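Local coordinates for tudor domain-containing protein 1 (Homo sapiens, PDB 5M9N), which probably helps to silence transposable elements during spermatogenesis through the piRNA pathway, its Tudor domains binding arginine-methylated peptides such as those of Piwi proteins, at residues A[91-102]-A[115-126]. Numbering follows the deposited sequence.
Sequences AQFSEDDQWYRA and VGYVDYGNFEIL
Phe93 of loop 93-98 and Tyr100 of the following strand meet Asn122 and Tyr120 of loop 118-122 in the SH3-like barrel of an extended Tudor domain, forming an aromatic cluster with Tyr117. Tyr100 and Asn122 pack on a modified side chain of the bound E2F peptide, the symmetrically dimethylated arginine; Phe93 and Tyr120 probably complete the aromatic cage, as in other extended Tudor domains. Tyr100 turns its edge to the face of Tyr120, the planes perpendicular and CD1 3.5 Å from CE1 of Tyr120. Next to the cluster the packing is tight: CD1 of Tyr117 comes within 3.6 Å of Tyr100 CB, while CD1 of Leu126, on strand 123-127, touches Ala91 CB. Ala102 and Tyr117 form an antiparallel non-hydrogen-bonded pair, beyond which Val118 N donates to Arg101 O (3.1 Å). Arg101 then grips Asp119 side-on, NE to OD2 and NH2 to OD1, both at 2.9 Å, with guanidinium and carboxylate only 26° from coplanar. Asp119 OD1 also accepts from Gln144 N, and Arg101 NH1 reaches Leu138 O and Leu141 O, so this buried ion pair links the strand to residues 138-144. The Ser94 end is looser and more solvent-exposed, held mainly by polar bonds. There Glu124 sets CG between its backbone N and carbonyl carbon (chi1 62°) and extends beyond it, presenting both syn lone pairs to one residue: OE2 takes Ser94 N at 3.1 Å, and OE1 takes Ser94 OG at 2.6 Å.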
loop_
_atom_site.group_PDB
_atom_site.type_symbol
_atom_site.label_atom_id
_atom_site.label_comp_id
_atom_site.label_asym_id
_atom_site.label_seq_id
_atom_site.Cartn_x
_atom_site.Cartn_y
_atom_site.Cartn_z
ATOM N N ALA A 91 -3.038 13.470 3.433
ATOM C CA ALA A 91 -2.310 13.402 4.672
ATOM C C ALA A 91 -0.842 13.764 4.423
ATOM O O ALA A 91 -0.237 13.276 3.432
ATOM C CB ALA A 91 -2.399 12.015 5.214
ATOM N N GLN A 92 -0.270 14.592 5.312
ATOM C CA GLN A 92 1.135 14.980 5.205
ATOM C C GLN A 92 2.009 14.042 6.047
ATOM O O GLN A 92 1.941 14.030 7.287
ATOM C CB GLN A 92 1.237 16.428 5.701
ATOM C CG GLN A 92 2.493 17.140 5.384
ATOM C CD GLN A 92 2.452 18.578 5.843
ATOM O OE1 GLN A 92 1.552 19.015 6.594
ATOM N NE2 GLN A 92 3.430 19.295 5.464
ATOM N N PHE A 93 2.769 13.212 5.368
ATOM C CA PHE A 93 3.583 12.158 5.965
ATOM C C PHE A 93 4.581 12.736 6.936
ATOM O O PHE A 93 5.175 13.761 6.659
ATOM C CB PHE A 93 4.277 11.381 4.803
ATOM C CG PHE A 93 5.098 10.180 5.218
ATOM C CD1 PHE A 93 4.723 9.361 6.284
ATOM C CD2 PHE A 93 6.197 9.814 4.453
ATOM C CE1 PHE A 93 5.466 8.245 6.624
ATOM C CE2 PHE A 93 6.950 8.709 4.787
ATOM C CZ PHE A 93 6.587 7.915 5.857
ATOM N N SER A 94 4.722 12.122 8.117
ATOM C CA SER A 94 5.562 12.717 9.132
ATOM C C SER A 94 7.044 12.783 8.722
ATOM O O SER A 94 7.729 13.700 9.131
ATOM C CB SER A 94 5.491 11.979 10.451
ATOM O OG SER A 94 5.800 10.639 10.211
ATOM N N GLU A 95 7.507 11.769 8.010
ATOM C CA GLU A 95 8.960 11.633 7.727
ATOM C C GLU A 95 9.512 12.554 6.623
ATOM O O GLU A 95 10.703 12.805 6.594
ATOM C CB GLU A 95 9.303 10.203 7.337
ATOM C CG GLU A 95 9.220 9.125 8.410
ATOM C CD GLU A 95 9.673 7.761 7.836
ATOM O OE1 GLU A 95 10.828 7.648 7.374
ATOM O OE2 GLU A 95 8.893 6.788 7.827
ATOM N N ASP A 96 8.681 13.016 5.692
ATOM C CA ASP A 96 9.166 13.941 4.646
ATOM C C ASP A 96 8.255 15.173 4.480
ATOM O O ASP A 96 8.547 16.035 3.685
ATOM C CB ASP A 96 9.302 13.187 3.286
ATOM C CG ASP A 96 7.956 12.685 2.732
ATOM O OD1 ASP A 96 6.912 12.936 3.382
ATOM O OD2 ASP A 96 7.901 12.037 1.661
ATOM N N ASP A 97 7.108 15.209 5.164
ATOM C CA ASP A 97 6.177 16.353 5.086
ATOM C C ASP A 97 5.574 16.594 3.747
ATOM O O ASP A 97 5.041 17.669 3.502
ATOM C CB ASP A 97 6.810 17.647 5.637
ATOM C CG ASP A 97 7.023 17.567 7.112
ATOM O OD1 ASP A 97 6.110 17.047 7.804
ATOM O OD2 ASP A 97 8.074 18.036 7.599
ATOM N N GLN A 98 5.558 15.548 2.917
ATOM C CA GLN A 98 4.945 15.617 1.633
ATOM C C GLN A 98 3.552 15.073 1.816
ATOM O O GLN A 98 3.324 14.362 2.753
ATOM C CB GLN A 98 5.729 14.763 0.666
ATOM C CG GLN A 98 7.182 15.193 0.542
ATOM C CD GLN A 98 7.334 16.682 0.314
ATOM O OE1 GLN A 98 7.734 17.416 1.216
ATOM N NE2 GLN A 98 6.951 17.157 -0.867
ATOM N N TRP A 99 2.699 15.381 0.849
ATOM C CA TRP A 99 1.300 15.071 0.841
ATOM C C TRP A 99 1.051 13.769 0.040
ATOM O O TRP A 99 1.593 13.587 -1.041
ATOM C CB TRP A 99 0.540 16.222 0.236
ATOM C CG TRP A 99 0.465 17.392 1.220
ATOM C CD1 TRP A 99 1.276 18.516 1.212
ATOM C CD2 TRP A 99 -0.419 17.553 2.316
ATOM N NE1 TRP A 99 0.941 19.348 2.214
ATOM C CE2 TRP A 99 -0.098 18.801 2.920
ATOM C CE3 TRP A 99 -1.472 16.793 2.849
ATOM C CZ2 TRP A 99 -0.781 19.295 4.017
ATOM C CZ3 TRP A 99 -2.140 17.272 3.968
ATOM C CH2 TRP A 99 -1.803 18.538 4.538
ATOM N N TYR A 100 0.241 12.897 0.613
ATOM C CA TYR A 100 -0.055 11.569 0.063
ATOM C C TYR A 100 -1.534 11.328 0.144
ATOM O O TYR A 100 -2.206 11.964 0.963
ATOM C CB TYR A 100 0.740 10.506 0.837
ATOM C CG TYR A 100 2.244 10.596 0.639
ATOM C CD1 TYR A 100 2.895 9.959 -0.392
ATOM C CD2 TYR A 100 3.002 11.360 1.488
ATOM C CE1 TYR A 100 4.296 10.130 -0.595
ATOM C CE2 TYR A 100 4.345 11.505 1.349
ATOM C CZ TYR A 100 5.008 10.895 0.286
ATOM O OH TYR A 100 6.339 11.080 0.263
ATOM N N ARG A 101 -2.034 10.366 -0.626
ATOM C CA ARG A 101 -3.431 9.936 -0.498
ATOM C C ARG A 101 -3.593 8.961 0.670
ATOM O O ARG A 101 -2.765 8.079 0.955
ATOM C CB ARG A 101 -3.940 9.396 -1.816
ATOM C CG ARG A 101 -3.778 10.400 -2.933
ATOM C CD ARG A 101 -4.438 9.986 -4.190
ATOM N NE ARG A 101 -4.033 8.654 -4.652
ATOM C CZ ARG A 101 -4.389 8.141 -5.806
ATOM N NH1 ARG A 101 -5.146 8.800 -6.655
ATOM N NH2 ARG A 101 -3.995 6.942 -6.130
ATOM N N ALA A 102 -4.654 9.177 1.457
ATOM C CA ALA A 102 -4.753 8.422 2.663
ATOM C C ALA A 102 -6.221 8.118 3.006
ATOM O O ALA A 102 -7.084 8.935 2.752
ATOM C CB ALA A 102 -4.115 9.151 3.802
ATOM N N VAL A 115 -4.288 6.832 9.836
ATOM C CA VAL A 115 -4.503 6.866 8.399
ATOM C C VAL A 115 -3.623 5.805 7.679
ATOM O O VAL A 115 -2.548 5.520 8.159
ATOM C CB VAL A 115 -4.236 8.247 7.750
ATOM C CG1 VAL A 115 -5.149 9.350 8.351
ATOM C CG2 VAL A 115 -2.751 8.657 7.792
ATOM N N GLY A 116 -4.146 5.221 6.614
ATOM C CA GLY A 116 -3.373 4.310 5.725
ATOM C C GLY A 116 -3.021 4.978 4.417
ATOM O O GLY A 116 -3.886 5.608 3.779
ATOM N N TYR A 117 -1.745 4.923 4.042
ATOM C CA TYR A 117 -1.303 5.559 2.797
ATOM C C TYR A 117 -1.626 4.648 1.657
ATOM O O TYR A 117 -0.999 3.571 1.495
ATOM C CB TYR A 117 0.170 5.894 2.850
ATOM C CG TYR A 117 0.464 6.991 3.851
ATOM C CD1 TYR A 117 0.134 8.302 3.585
ATOM C CD2 TYR A 117 0.977 6.697 5.114
ATOM C CE1 TYR A 117 0.382 9.302 4.496
ATOM C CE2 TYR A 117 1.216 7.691 6.021
ATOM C CZ TYR A 117 0.881 9.006 5.734
ATOM O OH TYR A 117 1.162 10.014 6.653
ATOM N N VAL A 118 -2.634 5.026 0.886
ATOM C CA VAL A 118 -3.239 4.065 -0.035
ATOM C C VAL A 118 -2.349 3.741 -1.277
ATOM O O VAL A 118 -2.576 2.802 -2.030
ATOM C CB VAL A 118 -4.582 4.533 -0.553
ATOM C CG1 VAL A 118 -5.590 4.525 0.564
ATOM C CG2 VAL A 118 -4.504 5.885 -1.260
ATOM N N ASP A 119 -1.364 4.529 -1.467
ATOM C CA ASP A 119 -0.419 4.277 -2.605
ATOM C C ASP A 119 0.855 3.589 -2.203
ATOM O O ASP A 119 1.711 3.233 -3.112
ATOM C CB ASP A 119 -0.152 5.611 -3.237
ATOM C CG ASP A 119 -1.338 6.145 -3.948
ATOM O OD1 ASP A 119 -2.015 5.379 -4.723
ATOM O OD2 ASP A 119 -1.535 7.359 -3.784
ATOM N N TYR A 120 1.011 3.329 -0.896
ATOM C CA TYR A 120 2.273 2.838 -0.345
ATOM C C TYR A 120 2.086 1.693 0.590
ATOM O O TYR A 120 2.943 0.806 0.627
ATOM C CB TYR A 120 3.134 3.952 0.334
ATOM C CG TYR A 120 3.648 4.927 -0.635
ATOM C CD1 TYR A 120 2.842 5.968 -1.077
ATOM C CD2 TYR A 120 4.935 4.802 -1.174
ATOM C CE1 TYR A 120 3.253 6.843 -2.018
ATOM C CE2 TYR A 120 5.379 5.680 -2.165
ATOM C CZ TYR A 120 4.538 6.703 -2.562
ATOM O OH TYR A 120 4.843 7.603 -3.533
ATOM N N GLY A 121 1.041 1.712 1.421
ATOM C CA GLY A 121 0.743 0.631 2.288
ATOM C C GLY A 121 1.083 0.764 3.743
ATOM O O GLY A 121 0.633 -0.070 4.580
ATOM N N ASN A 122 1.817 1.808 4.078
ATOM C CA ASN A 122 2.127 2.106 5.450
ATOM C C ASN A 122 0.971 2.924 6.065
ATOM O O ASN A 122 -0.029 3.241 5.404
ATOM C CB ASN A 122 3.510 2.798 5.554
ATOM C CG ASN A 122 3.542 4.136 4.883
ATOM O OD1 ASN A 122 3.097 4.294 3.765
ATOM N ND2 ASN A 122 3.952 5.129 5.618
ATOM N N PHE A 123 1.110 3.199 7.351
ATOM C CA PHE A 123 0.098 3.852 8.153
ATOM C C PHE A 123 0.762 4.661 9.271
ATOM O O PHE A 123 1.891 4.432 9.615
ATOM C CB PHE A 123 -0.901 2.822 8.662
ATOM C CG PHE A 123 -0.348 1.927 9.740
ATOM C CD1 PHE A 123 -0.243 2.386 11.072
ATOM C CD2 PHE A 123 0.085 0.642 9.430
ATOM C CE1 PHE A 123 0.346 1.623 12.035
ATOM C CE2 PHE A 123 0.660 -0.154 10.416
ATOM C CZ PHE A 123 0.749 0.321 11.731
ATOM N N GLU A 124 0.057 5.648 9.823
ATOM C CA GLU A 124 0.483 6.338 11.032
ATOM C C GLU A 124 -0.693 7.093 11.657
ATOM O O GLU A 124 -1.753 7.148 11.072
ATOM C CB GLU A 124 1.614 7.328 10.803
ATOM C CG GLU A 124 1.316 8.478 9.879
ATOM C CD GLU A 124 2.598 9.278 9.537
ATOM O OE1 GLU A 124 3.554 9.265 10.330
ATOM O OE2 GLU A 124 2.603 9.933 8.504
ATOM N N ILE A 125 -0.438 7.678 12.811
ATOM C CA ILE A 125 -1.408 8.539 13.485
ATOM C C ILE A 125 -0.964 9.964 13.354
ATOM O O ILE A 125 0.169 10.292 13.663
ATOM C CB ILE A 125 -1.578 8.122 14.960
ATOM C CG1 ILE A 125 -2.238 6.760 14.990
ATOM C CG2 ILE A 125 -2.447 9.137 15.721
ATOM C CD1 ILE A 125 -2.114 6.096 16.351
ATOM N N LEU A 126 -1.856 10.796 12.859
ATOM C CA LEU A 126 -1.568 12.169 12.542
ATOM C C LEU A 126 -2.563 13.111 13.220
ATOM O O LEU A 126 -3.757 12.838 13.254
ATOM C CB LEU A 126 -1.660 12.399 11.048
ATOM C CG LEU A 126 -0.608 11.680 10.200
ATOM C CD1 LEU A 126 -0.807 12.055 8.740
ATOM C CD2 LEU A 126 0.782 12.088 10.632
HETATM O O HOH W 1 -0.243 9.240 -2.314
HETATM O O HOH W 2 -0.609 7.059 -0.190
#